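Local coordinates for protein putative NAD(P)H-flavin oxidoreductase (Streptococcus pyogenes serotype M1, PDB 2HAY) that binds FMN and probably acts as an NAD(P)H-dependent oxidoreductase of the nitroreductase family, at residues B[46-51]-B[141-146]; B[93-98]-B[126-131]; B[164-169]-B[196-201]; B[40-45]-B[149-154]. All coordinates share one frame; numbering follows the deposited sequence. Where two conformers were deposited one is given.

Contact 1 of 4, residues B[46-51]-B[141-146]; sequences PSSIGL and FDWTAK. With FMN (flavin mononucleotide), chain F.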
# COMPACT_ATOMS: atom_id res chain seq x y z
N PRO B 46 -3.96 -8.16 -4.03
CA PRO B 46 -3.95 -9.04 -2.88
C PRO B 46 -4.19 -8.29 -1.57
O PRO B 46 -3.84 -7.11 -1.42
CB PRO B 46 -2.54 -9.64 -2.93
CG PRO B 46 -1.70 -8.49 -3.49
CD PRO B 46 -2.60 -7.91 -4.55
N SER B 47 -4.80 -8.97 -0.62
CA SER B 47 -4.93 -8.42 0.71
C SER B 47 -4.52 -9.51 1.66
O SER B 47 -4.67 -10.70 1.36
CB SER B 47 -6.37 -7.94 0.97
OG SER B 47 -7.30 -8.99 0.71
N SER B 48 -3.99 -9.12 2.81
CA SER B 48 -3.60 -10.07 3.84
C SER B 48 -4.73 -11.04 4.17
O SER B 48 -5.89 -10.65 4.37
CB SER B 48 -3.14 -9.32 5.07
OG SER B 48 -2.67 -10.19 6.04
N ILE B 49 -4.37 -12.32 4.21
CA ILE B 49 -5.27 -13.44 4.40
C ILE B 49 -6.50 -13.46 3.46
O ILE B 49 -7.48 -14.11 3.76
CB ILE B 49 -5.65 -13.68 5.93
CG1 ILE B 49 -6.61 -12.62 6.48
CG2 ILE B 49 -4.41 -13.83 6.82
CD1 ILE B 49 -7.18 -13.01 7.84
N GLY B 50 -6.44 -12.76 2.34
CA GLY B 50 -7.55 -12.79 1.37
C GLY B 50 -8.85 -12.16 1.89
O GLY B 50 -9.94 -12.48 1.42
N LEU B 51 -8.73 -11.29 2.88
CA LEU B 51 -9.89 -10.72 3.56
C LEU B 51 -10.68 -9.78 2.63
O LEU B 51 -11.91 -9.78 2.68
CB LEU B 51 -9.45 -9.93 4.81
CG LEU B 51 -10.64 -9.37 5.62
CD1 LEU B 51 -11.53 -10.49 6.15
CD2 LEU B 51 -10.12 -8.53 6.76
N PHE B 141 -8.23 -1.59 12.38
CA PHE B 141 -8.65 -0.74 11.29
C PHE B 141 -7.45 -0.34 10.46
O PHE B 141 -7.51 -0.35 9.22
CB PHE B 141 -9.41 0.52 11.78
CG PHE B 141 -9.72 1.46 10.66
CD1 PHE B 141 -10.74 1.15 9.74
CD2 PHE B 141 -8.92 2.59 10.44
CE1 PHE B 141 -10.99 1.95 8.67
CE2 PHE B 141 -9.17 3.43 9.34
CZ PHE B 141 -10.22 3.11 8.46
N ASP B 142 -6.37 0.06 11.14
CA ASP B 142 -5.16 0.51 10.44
C ASP B 142 -4.58 -0.66 9.64
O ASP B 142 -4.05 -0.47 8.55
CB ASP B 142 -4.15 1.13 11.42
CG ASP B 142 -4.45 2.61 11.71
OD1 ASP B 142 -5.08 3.29 10.87
OD2 ASP B 142 -4.03 3.12 12.76
N TRP B 143 -4.76 -1.89 10.15
CA TRP B 143 -4.37 -3.06 9.39
C TRP B 143 -5.15 -3.28 8.09
O TRP B 143 -4.54 -3.53 7.04
CB TRP B 143 -4.44 -4.29 10.28
CG TRP B 143 -4.19 -5.57 9.58
CD1 TRP B 143 -3.02 -5.98 9.00
CD2 TRP B 143 -5.13 -6.64 9.40
NE1 TRP B 143 -3.17 -7.26 8.49
CE2 TRP B 143 -4.45 -7.69 8.72
CE3 TRP B 143 -6.47 -6.83 9.78
CZ2 TRP B 143 -5.08 -8.90 8.37
CZ3 TRP B 143 -7.10 -8.04 9.44
CH2 TRP B 143 -6.39 -9.06 8.73
N THR B 144 -6.48 -3.18 8.13
CA THR B 144 -7.22 -3.24 6.87
C THR B 144 -6.94 -2.04 5.97
O THR B 144 -6.87 -2.18 4.72
CB THR B 144 -8.75 -3.42 7.07
OG1 THR B 144 -9.25 -2.34 7.86
CG2 THR B 144 -9.01 -4.73 7.79
N ALA B 145 -6.80 -0.85 6.59
CA ALA B 145 -6.43 0.35 5.85
C ALA B 145 -5.10 0.15 5.09
O ALA B 145 -4.98 0.57 3.92
CB ALA B 145 -6.41 1.59 6.74
N LYS B 146 -4.13 -0.54 5.72
CA LYS B 146 -2.85 -0.85 5.04
C LYS B 146 -3.07 -1.59 3.75
O LYS B 146 -2.40 -1.29 2.74
CB LYS B 146 -1.92 -1.68 5.90
CG LYS B 146 -1.27 -0.94 7.06
CD LYS B 146 -0.51 -1.87 7.95
CE LYS B 146 0.00 -1.12 9.16
NZ LYS B 146 0.72 -2.03 10.11
N1 FMN F . 0.69 -15.36 1.57
C2 FMN F . 1.44 -16.22 2.36
O2 FMN F . 1.62 -17.41 2.04
N3 FMN F . 2.01 -15.78 3.54
C4 FMN F . 1.85 -14.48 4.00
O4 FMN F . 1.87 -14.27 5.22
C4A FMN F . 1.10 -13.59 3.20
N5 FMN F . 0.92 -12.27 3.65
C5A FMN F . 0.22 -11.33 2.87
C6 FMN F . 0.10 -10.02 3.31
C7 FMN F . -0.60 -9.07 2.57
C7M FMN F . -0.19 -7.62 2.74
C8 FMN F . -1.20 -9.48 1.36
C8M FMN F . -1.40 -8.45 0.29
C9 FMN F . -1.09 -10.81 0.92
C9A FMN F . -0.37 -11.75 1.67
N10 FMN F . -0.21 -13.08 1.22
C10 FMN F . 0.53 -14.02 1.98
C1' FMN F . -1.03 -13.55 0.05
C2' FMN F . -2.54 -13.63 0.34
O2' FMN F . -2.87 -14.79 1.09
C3' FMN F . -3.24 -13.63 -1.02
O3' FMN F . -3.00 -12.36 -1.58
C4' FMN F . -4.76 -13.90 -1.03
O4' FMN F . -5.05 -15.24 -0.68
C5' FMN F . -5.34 -13.56 -2.42
O5' FMN F . -4.93 -14.47 -3.44
P FMN F . -3.93 -14.14 -4.67
O1P FMN F . -3.07 -15.35 -4.91
O2P FMN F . -3.05 -12.94 -4.43
O3P FMN F . -4.72 -13.88 -5.90
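Ser48 and Thr144 mark the nearest backbone approach, 8.3 Å between CA atoms, so the loop 46-51 meets helix segment 141-146 through side chains alone. In this nitroreductase-family fold the loop lines an FMN pocket on one side and leans against Trp143 of the long helix 137-162 on the other. The indole swings out from the helix with CG anti to the backbone N (chi1 174°), which brings its six-membered ring to the loop. Ser48 OG and Ile49 CD1 both come at the ring edge, near its plane: OG lies 3.6 Å from Trp143 CZ2, and CD1 4.1 Å from Trp143 CH2. Leu51 adds its CD2 methyl obliquely, 4.1 Å from CZ3 of Trp143 and equally far from CG2 of Thr144. Polar ends look across the dimer, since both Ser48 OG and Trp143 NE1 hydrogen-bond to OE2 of Glu170 in the second subunit. That one carboxylate oxygen ties loop, helix and partner subunit together and would help fix the turn of the indole. The flavin lies on the loop's other flank, its dimethylbenzene part against the backbone where Ser48 N comes 3.2 Å from C8 of FMN. Ser48 N itself donates to OE1 of Gln147, while Ser48 CB rests 3.6 Å from C7 of FMN.

Contact 2 of 4, residues B[93-98]-B[126-131]; sequences HARYDS and FQKEDM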
# COMPACT_ATOMS: atom_id res chain seq x y z
N HIS B 93 -13.15 -3.63 12.71
CA HIS B 93 -13.48 -4.82 13.50
C HIS B 93 -13.22 -6.17 12.82
O HIS B 93 -13.93 -7.15 13.05
CB HIS B 93 -14.91 -4.72 14.01
CG HIS B 93 -15.13 -3.52 14.86
ND1 HIS B 93 -14.50 -3.35 16.09
CD2 HIS B 93 -15.90 -2.42 14.68
CE1 HIS B 93 -14.89 -2.20 16.62
NE2 HIS B 93 -15.73 -1.62 15.78
N ALA B 94 -12.18 -6.22 12.01
CA ALA B 94 -11.83 -7.47 11.33
C ALA B 94 -10.99 -8.35 12.25
O ALA B 94 -9.87 -8.71 11.92
CB ALA B 94 -11.13 -7.18 9.96
N ARG B 95 -11.57 -8.71 13.41
CA ARG B 95 -10.91 -9.55 14.41
C ARG B 95 -10.96 -11.00 13.92
O ARG B 95 -11.83 -11.36 13.14
CB ARG B 95 -11.65 -9.41 15.75
CG ARG B 95 -10.80 -9.75 16.99
CD ARG B 95 -11.53 -9.31 18.28
NE ARG B 95 -10.82 -9.74 19.47
CZ ARG B 95 -11.01 -10.90 20.10
NH1 ARG B 95 -11.90 -11.78 19.65
NH2 ARG B 95 -10.28 -11.19 21.17
N TYR B 96 -10.03 -11.83 14.40
CA TYR B 96 -9.95 -13.23 13.96
C TYR B 96 -11.29 -13.99 14.03
O TYR B 96 -11.53 -14.88 13.21
CB TYR B 96 -8.86 -14.00 14.72
CG TYR B 96 -9.10 -14.09 16.21
CD1 TYR B 96 -8.65 -13.09 17.07
CD2 TYR B 96 -9.78 -15.18 16.76
CE1 TYR B 96 -8.89 -13.16 18.42
CE2 TYR B 96 -10.05 -15.25 18.14
CZ TYR B 96 -9.58 -14.25 18.95
OH TYR B 96 -9.82 -14.31 20.31
N ASP B 97 -12.16 -13.63 14.99
CA ASP B 97 -13.43 -14.35 15.14
C ASP B 97 -14.64 -13.64 14.53
O ASP B 97 -15.78 -14.05 14.77
CB ASP B 97 -13.68 -14.68 16.62
CG ASP B 97 -13.77 -13.45 17.49
OD1 ASP B 97 -14.42 -13.52 18.56
OD2 ASP B 97 -13.23 -12.40 17.08
N SER B 98 -14.39 -12.60 13.74
CA SER B 98 -15.44 -11.81 13.08
C SER B 98 -16.06 -12.56 11.90
O SER B 98 -15.45 -13.49 11.36
CB SER B 98 -14.87 -10.50 12.56
OG SER B 98 -14.00 -10.76 11.47
N PHE B 126 -1.91 -14.92 15.04
CA PHE B 126 -1.44 -13.85 14.16
C PHE B 126 -1.87 -12.47 14.69
O PHE B 126 -1.04 -11.56 14.75
CB PHE B 126 -1.96 -14.06 12.73
CG PHE B 126 -1.67 -12.90 11.79
CD1 PHE B 126 -2.72 -12.14 11.25
CD2 PHE B 126 -0.35 -12.58 11.44
CE1 PHE B 126 -2.45 -11.07 10.36
CE2 PHE B 126 -0.06 -11.52 10.57
CZ PHE B 126 -1.09 -10.77 10.02
N GLN B 127 -3.13 -12.31 15.07
CA GLN B 127 -3.60 -11.02 15.60
C GLN B 127 -3.20 -10.74 17.05
O GLN B 127 -3.00 -9.59 17.42
CB GLN B 127 -5.12 -10.90 15.45
CG GLN B 127 -5.60 -10.82 13.98
CD GLN B 127 -7.03 -10.35 13.86
OE1 GLN B 127 -7.78 -10.37 14.83
NE2 GLN B 127 -7.42 -9.90 12.67
N LYS B 128 -3.08 -11.78 17.86
CA LYS B 128 -2.75 -11.60 19.27
C LYS B 128 -1.24 -11.48 19.51
O LYS B 128 -0.81 -10.67 20.32
CB LYS B 128 -3.31 -12.75 20.12
CG LYS B 128 -4.81 -12.79 20.24
CD LYS B 128 -5.27 -13.78 21.30
CE LYS B 128 -6.75 -13.50 21.62
NZ LYS B 128 -7.43 -14.68 22.20
N GLU B 129 -0.46 -12.27 18.76
CA GLU B 129 0.97 -12.41 19.04
C GLU B 129 1.89 -11.81 17.97
O GLU B 129 2.80 -11.05 18.30
CB GLU B 129 1.30 -13.87 19.36
CG GLU B 129 0.59 -14.36 20.64
CD GLU B 129 -0.00 -15.75 20.52
OE1 GLU B 129 0.76 -16.68 20.16
OE2 GLU B 129 -1.23 -15.90 20.78
N ASP B 130 1.65 -12.13 16.69
CA ASP B 130 2.47 -11.62 15.57
C ASP B 130 2.34 -10.12 15.36
O ASP B 130 3.33 -9.42 15.26
CB ASP B 130 2.18 -12.35 14.26
CG ASP B 130 2.44 -13.83 14.37
OD1 ASP B 130 3.19 -14.21 15.26
OD2 ASP B 130 1.89 -14.62 13.59
N MSE B 131 1.09 -9.63 15.35
CA MSE B 131 0.80 -8.21 15.06
C MSE B 131 0.30 -7.42 16.28
O MSE B 131 0.17 -6.20 16.20
CB MSE B 131 -0.23 -8.10 13.93
CG MSE B 131 0.28 -8.57 12.56
SE MSE B 131 -0.08 -7.26 11.15
CE MSE B 131 1.16 -6.00 11.93
O HOH W 1 -9.90 -13.35 23.40
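Gln127 reaches from helix 116-130 into the loop 93-98, where an inverse gamma turn centred on Ala94 runs into a type I beta turn from Arg95 to Ser98. Its amide grips the backbone at two points. NE2 of Gln127 donates to Ala94 O at 2.8 Å, nearly straight at 165° and in both the carbonyl and the amide plane, whereas OE1 takes a weak, bent bond from Tyr96 N. With chi1 at -66° and the rest of the chain extended, the amide stands off the helix and spans the junction of the two turns; Gln127 OE1 also lies at the edge of the Tyr96 ring, 3.6 Å from CD1. Lys128, next along, sends NZ to Tyr96 OH at 3.1 Å, with a salt bridge to Glu124 as well. Lys128 NZ lies 4.6 Å from Arg95 NH2, and water 1 accepts from both. Arg95 has salt bridges to Asp97 and Asp135 that probably offset this, its NE donates to Ala134 O, and Tyr96 CE1 lies over one face of the guanidinium, toward its rim. Farther on, Asp130 turns to Trp73 of the second subunit. The wider, pi-type turn over 126-130 is closed by Met131, a selenomethionine, whose N donates to Phe126 O at 2.9 Å.

Contact 3 of 4, residues B[164-169]-B[196-201]; sequences IDTCPI and SMLSLG. With FMN (flavin mononucleotide), chain I.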
# COMPACT_ATOMS: atom_id res chain seq x y z
N ILE B 164 -2.87 8.31 -17.48
CA ILE B 164 -3.81 8.98 -16.62
C ILE B 164 -3.04 9.45 -15.38
O ILE B 164 -2.33 8.68 -14.75
CB ILE B 164 -5.00 8.04 -16.25
CG1 ILE B 164 -5.83 7.75 -17.50
CG2 ILE B 164 -5.85 8.62 -15.10
CD1 ILE B 164 -6.85 6.63 -17.31
N ASP B 165 -3.16 10.75 -15.10
CA ASP B 165 -2.61 11.34 -13.91
C ASP B 165 -3.45 11.08 -12.65
O ASP B 165 -4.67 10.88 -12.69
CB ASP B 165 -2.40 12.82 -14.11
CG ASP B 165 -1.23 13.10 -15.01
OD1 ASP B 165 -0.10 12.68 -14.66
OD2 ASP B 165 -1.43 13.68 -16.08
N THR B 166 -2.77 11.14 -11.53
CA THR B 166 -3.31 10.64 -10.32
C THR B 166 -2.80 11.51 -9.18
O THR B 166 -1.85 12.30 -9.38
CB THR B 166 -2.82 9.17 -10.26
OG1 THR B 166 -3.93 8.27 -10.23
CG2 THR B 166 -1.85 8.94 -9.19
N CYS B 167 -3.44 11.43 -8.01
CA CYS B 167 -2.91 11.98 -6.76
C CYS B 167 -3.46 11.20 -5.56
O CYS B 167 -4.68 11.12 -5.37
CB CYS B 167 -3.26 13.47 -6.61
SG CYS B 167 -2.36 14.35 -5.28
N PRO B 168 -2.55 10.64 -4.73
CA PRO B 168 -3.03 9.92 -3.55
C PRO B 168 -3.23 10.95 -2.43
O PRO B 168 -2.39 11.83 -2.29
CB PRO B 168 -1.88 8.94 -3.24
CG PRO B 168 -0.65 9.55 -3.87
CD PRO B 168 -1.08 10.67 -4.82
N ILE B 169 -4.34 10.88 -1.71
CA ILE B 169 -4.70 11.94 -0.77
C ILE B 169 -4.98 11.41 0.67
O ILE B 169 -5.79 10.50 0.85
CB ILE B 169 -5.91 12.80 -1.32
CG1 ILE B 169 -5.56 13.43 -2.70
CG2 ILE B 169 -6.29 13.90 -0.36
CD1 ILE B 169 -6.77 13.81 -3.58
N SER B 196 -8.25 6.54 2.51
CA SER B 196 -7.63 7.59 1.71
C SER B 196 -8.54 7.96 0.51
O SER B 196 -9.62 7.38 0.33
CB SER B 196 -6.23 7.12 1.23
OG SER B 196 -6.36 6.06 0.32
N MSE B 197 -8.11 8.93 -0.28
CA MSE B 197 -8.78 9.26 -1.53
C MSE B 197 -7.75 9.24 -2.66
O MSE B 197 -6.55 9.38 -2.43
CB MSE B 197 -9.40 10.66 -1.45
CG MSE B 197 -10.34 10.92 -0.29
SE MSE B 197 -10.75 12.87 -0.15
CE MSE B 197 -11.72 12.85 1.51
N LEU B 198 -8.22 9.10 -3.89
CA LEU B 198 -7.37 9.15 -5.06
C LEU B 198 -8.07 9.99 -6.13
O LEU B 198 -9.16 9.64 -6.56
CB LEU B 198 -7.13 7.72 -5.60
CG LEU B 198 -6.26 7.56 -6.85
CD1 LEU B 198 -4.81 8.00 -6.56
CD2 LEU B 198 -6.31 6.11 -7.27
N SER B 199 -7.47 11.09 -6.56
CA SER B 199 -7.99 11.80 -7.74
C SER B 199 -7.35 11.26 -9.00
O SER B 199 -6.20 10.86 -8.99
CB SER B 199 -7.76 13.31 -7.64
OG SER B 199 -6.40 13.58 -7.39
N LEU B 200 -8.11 11.23 -10.09
CA LEU B 200 -7.61 10.79 -11.37
C LEU B 200 -8.05 11.77 -12.48
O LEU B 200 -9.10 12.42 -12.37
CB LEU B 200 -8.08 9.36 -11.68
CG LEU B 200 -7.91 8.33 -10.56
CD1 LEU B 200 -9.26 8.18 -9.80
CD2 LEU B 200 -7.48 7.01 -11.10
N GLY B 201 -7.23 11.89 -13.52
CA GLY B 201 -7.52 12.81 -14.64
C GLY B 201 -6.29 13.03 -15.49
O GLY B 201 -5.39 12.22 -15.50
N1 FMN I . -0.45 15.55 -2.15
C2 FMN I . -1.32 16.61 -1.83
O2 FMN I . -1.23 17.72 -2.41
N3 FMN I . -2.32 16.41 -0.87
C4 FMN I . -2.45 15.21 -0.18
O4 FMN I . -3.22 15.08 0.78
C4A FMN I . -1.58 14.16 -0.48
N5 FMN I . -1.74 12.96 0.22
C5A FMN I . -0.90 11.88 -0.06
C6 FMN I . -1.09 10.68 0.63
C7 FMN I . -0.26 9.59 0.37
C7M FMN I . -0.65 8.25 0.95
C8 FMN I . 0.76 9.70 -0.59
C8M FMN I . 1.36 8.46 -1.17
C9 FMN I . 0.95 10.91 -1.28
C9A FMN I . 0.11 12.01 -1.02
N10 FMN I . 0.25 13.24 -1.72
C10 FMN I . -0.59 14.32 -1.46
C1' FMN I . 1.29 13.40 -2.77
C2' FMN I . 2.68 13.57 -2.13
O2' FMN I . 2.92 14.92 -1.77
C3' FMN I . 3.74 13.11 -3.14
O3' FMN I . 3.50 11.77 -3.52
C4' FMN I . 5.18 13.23 -2.66
O4' FMN I . 5.40 14.59 -2.30
C5' FMN I . 6.16 12.76 -3.76
O5' FMN I . 6.05 13.50 -4.99
P FMN I . 5.59 12.84 -6.39
O1P FMN I . 5.14 13.94 -7.31
O2P FMN I . 4.49 11.84 -6.15
O3P FMN I . 6.66 12.08 -7.07
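Cys167 O is held twice by the facing strand: Ser199 N donates to it at 3.0 Å, and the CA-H of Leu198 points at it with CA 3.3 Å away. CD1 of Leu198 presses on the same oxygen, because that side chain leaves with CG anti to the backbone N (chi1 179°) and folds back over the neighbouring strand. Cys167 N returns a bond to Ser199 O, and Ile169 with Met197 forms the next hydrogen-bonded pair, its shorter member running from Ile169 N to Met197 O at 2.8 Å. At the far end Gly201 N bonds Asp165 O, while the bond from Asp165 N to Gly201 O is weak. Strands 165-169 and 196-201 are thus antiparallel neighbours, 165-169 forming the outer edge of the four-stranded sheet of the nitroreductase core within this chain. Leu198, Leu200, Thr166 and Pro168 look to the side of helix 137-162, where Met156 packs on several of them. Thr166 OG1 is buried there with no polar partner in the model, though its eclipsed chi1 of -120° makes its placement doubtful. On the other side Ser199 OG nestles 3.2 Å from Cys167 CB and hydrogen-bonds to Tyr25, and CB of Ile169 meets CB of Met197, a selenomethionine whose chain then leads away. The edge strand also lines the flavin pocket: Pro168 and Ile169 both lie against the flavin, and Ile169 CG2 reaches 3.5 Å from O4 of FMN.

Contact 4 of 4, residues B[40-45]-B[149-154]; sequences DAAWLS and YIALGN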
# COMPACT_ATOMS: atom_id res chain seq x y z
N ASP B 40 -10.52 -2.55 -11.64
CA ASP B 40 -10.14 -3.97 -11.70
C ASP B 40 -8.78 -4.20 -11.03
O ASP B 40 -8.60 -5.21 -10.38
CB ASP B 40 -10.08 -4.44 -13.13
CG ASP B 40 -11.42 -5.00 -13.62
OD1 ASP B 40 -11.45 -5.43 -14.79
OD2 ASP B 40 -12.42 -5.02 -12.87
N ALA B 41 -7.88 -3.22 -11.14
CA ALA B 41 -6.56 -3.28 -10.50
C ALA B 41 -6.68 -3.30 -8.96
O ALA B 41 -5.96 -4.04 -8.29
CB ALA B 41 -5.65 -2.11 -10.97
N ALA B 42 -7.59 -2.48 -8.43
CA ALA B 42 -7.89 -2.48 -6.98
C ALA B 42 -8.57 -3.78 -6.57
O ALA B 42 -8.16 -4.45 -5.61
CB ALA B 42 -8.77 -1.28 -6.66
N TRP B 43 -9.60 -4.16 -7.29
CA TRP B 43 -10.37 -5.35 -6.96
C TRP B 43 -9.51 -6.61 -6.92
O TRP B 43 -9.70 -7.47 -6.07
CB TRP B 43 -11.49 -5.51 -7.98
CG TRP B 43 -12.29 -6.78 -7.88
CD1 TRP B 43 -12.98 -7.24 -6.80
CD2 TRP B 43 -12.51 -7.72 -8.93
NE1 TRP B 43 -13.61 -8.44 -7.10
CE2 TRP B 43 -13.34 -8.75 -8.41
CE3 TRP B 43 -12.10 -7.80 -10.27
CZ2 TRP B 43 -13.76 -9.85 -9.18
CZ3 TRP B 43 -12.50 -8.89 -11.04
CH2 TRP B 43 -13.33 -9.91 -10.48
N LEU B 44 -8.60 -6.73 -7.89
CA LEU B 44 -7.72 -7.91 -8.07
C LEU B 44 -6.45 -7.89 -7.24
O LEU B 44 -5.69 -8.87 -7.26
CB LEU B 44 -7.34 -8.06 -9.54
CG LEU B 44 -8.54 -8.54 -10.37
CD1 LEU B 44 -8.25 -8.64 -11.85
CD2 LEU B 44 -9.00 -9.86 -9.82
N SER B 45 -6.22 -6.78 -6.54
CA SER B 45 -5.11 -6.67 -5.59
C SER B 45 -5.15 -7.71 -4.48
O SER B 45 -6.21 -8.09 -4.02
CB SER B 45 -5.07 -5.29 -4.92
OG SER B 45 -4.77 -4.29 -5.85
N TYR B 149 -3.81 0.49 0.66
CA TYR B 149 -2.61 1.14 0.06
C TYR B 149 -1.96 0.27 -1.04
O TYR B 149 -1.37 0.81 -1.97
CB TYR B 149 -1.59 1.54 1.12
CG TYR B 149 -2.03 2.73 1.94
CD1 TYR B 149 -2.99 2.60 2.97
CD2 TYR B 149 -1.50 3.99 1.69
CE1 TYR B 149 -3.41 3.70 3.71
CE2 TYR B 149 -1.94 5.12 2.44
CZ TYR B 149 -2.87 4.96 3.44
OH TYR B 149 -3.29 6.04 4.18
N ILE B 150 -2.04 -1.06 -0.95
CA ILE B 150 -1.64 -1.94 -2.08
C ILE B 150 -2.46 -1.62 -3.36
O ILE B 150 -1.90 -1.47 -4.48
CB ILE B 150 -1.78 -3.45 -1.73
CG1 ILE B 150 -1.02 -3.79 -0.43
CG2 ILE B 150 -1.37 -4.36 -2.94
CD1 ILE B 150 -1.12 -5.24 0.04
N ALA B 151 -3.78 -1.52 -3.18
CA ALA B 151 -4.73 -1.18 -4.23
C ALA B 151 -4.46 0.22 -4.73
O ALA B 151 -4.46 0.45 -5.92
CB ALA B 151 -6.18 -1.28 -3.71
N LEU B 152 -4.20 1.14 -3.81
CA LEU B 152 -3.81 2.48 -4.20
C LEU B 152 -2.65 2.45 -5.19
O LEU B 152 -2.69 3.11 -6.24
CB LEU B 152 -3.44 3.30 -2.97
CG LEU B 152 -3.28 4.80 -3.17
CD1 LEU B 152 -4.62 5.43 -3.59
CD2 LEU B 152 -2.78 5.35 -1.86
N GLY B 153 -1.62 1.69 -4.84
CA GLY B 153 -0.47 1.49 -5.69
C GLY B 153 -0.81 0.89 -7.04
O GLY B 153 -0.35 1.39 -8.08
N ASN B 154 -1.62 -0.18 -7.04
CA ASN B 154 -1.98 -0.83 -8.29
C ASN B 154 -2.81 0.07 -9.19
O ASN B 154 -2.62 0.08 -10.39
CB ASN B 154 -2.67 -2.18 -8.05
CG ASN B 154 -1.68 -3.24 -7.60
OD1 ASN B 154 -1.92 -3.99 -6.65
ND2 ASN B 154 -0.54 -3.30 -8.28
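Ser45 OG sits between two oxygens, 2.7 Å from Ala41 O in its own segment and 3.0 Å from OD1 of Asn154 on helix 137-162. With chi1 at -67° OG lies beside the backbone N, turned back toward the last turn of helix 32-43; from there Ser45 OG also comes 3.5 Å from Ala151 CA. Asn154 swings its amide to the hydroxyl with CG anti to the carbonyl carbon (chi1 -74°). Next to this polar spot the two helices meet through very small residues. CB of Ala42 and CB of Ala151 touch at 3.9 Å, and their CA atoms are 4.4 Å apart, an approach that alanine on both sides permits. One turn on along helix 137-162, Ala41 CB rests 3.8 Å from Asn154 O. Just before Ala151, Ile150 CG2 comes 4.3 Å from Ser45 CB. The second subunit supplies part of the second shell: ND2 of Asn154 makes a weak bond to Gly153 O of the second subunit, whose Arg213, an FMN-binding residue, donates to Leu44 O. Tyr149 and Ile150 touch different FMN molecules, so this part of the helix runs between both flavin pockets. Buried near the middle of the chain, the contact joins the end of helix 32-43 to the long helix 137-162, with Phe56 and Trp54 of strand 54-59 packed against Ala42, Ala151 and Ser45.

From the N terminus, helix 32-43 ends in segment 40-45 and runs directly into loop 46-51, so contacts 4 and 1 open back to back. Both close on helix 137-162, at 141-146 for contact 1 and then at 149-154 for contact 4, which nests contact 1 inside contact 4. Contact 2 opens at 93-98, closes at 126-131 and nests inside both, touching contact 1 where Leu51 meets Ala94 and Trp143 meets Gln127. Contact 3 follows in series, tying the edge strand 165-169, just after the long helix, to strand 192-201. Leu152 of the 149-154 segment packs on Leu198 and Pro168, joining contact 4 to the sheet.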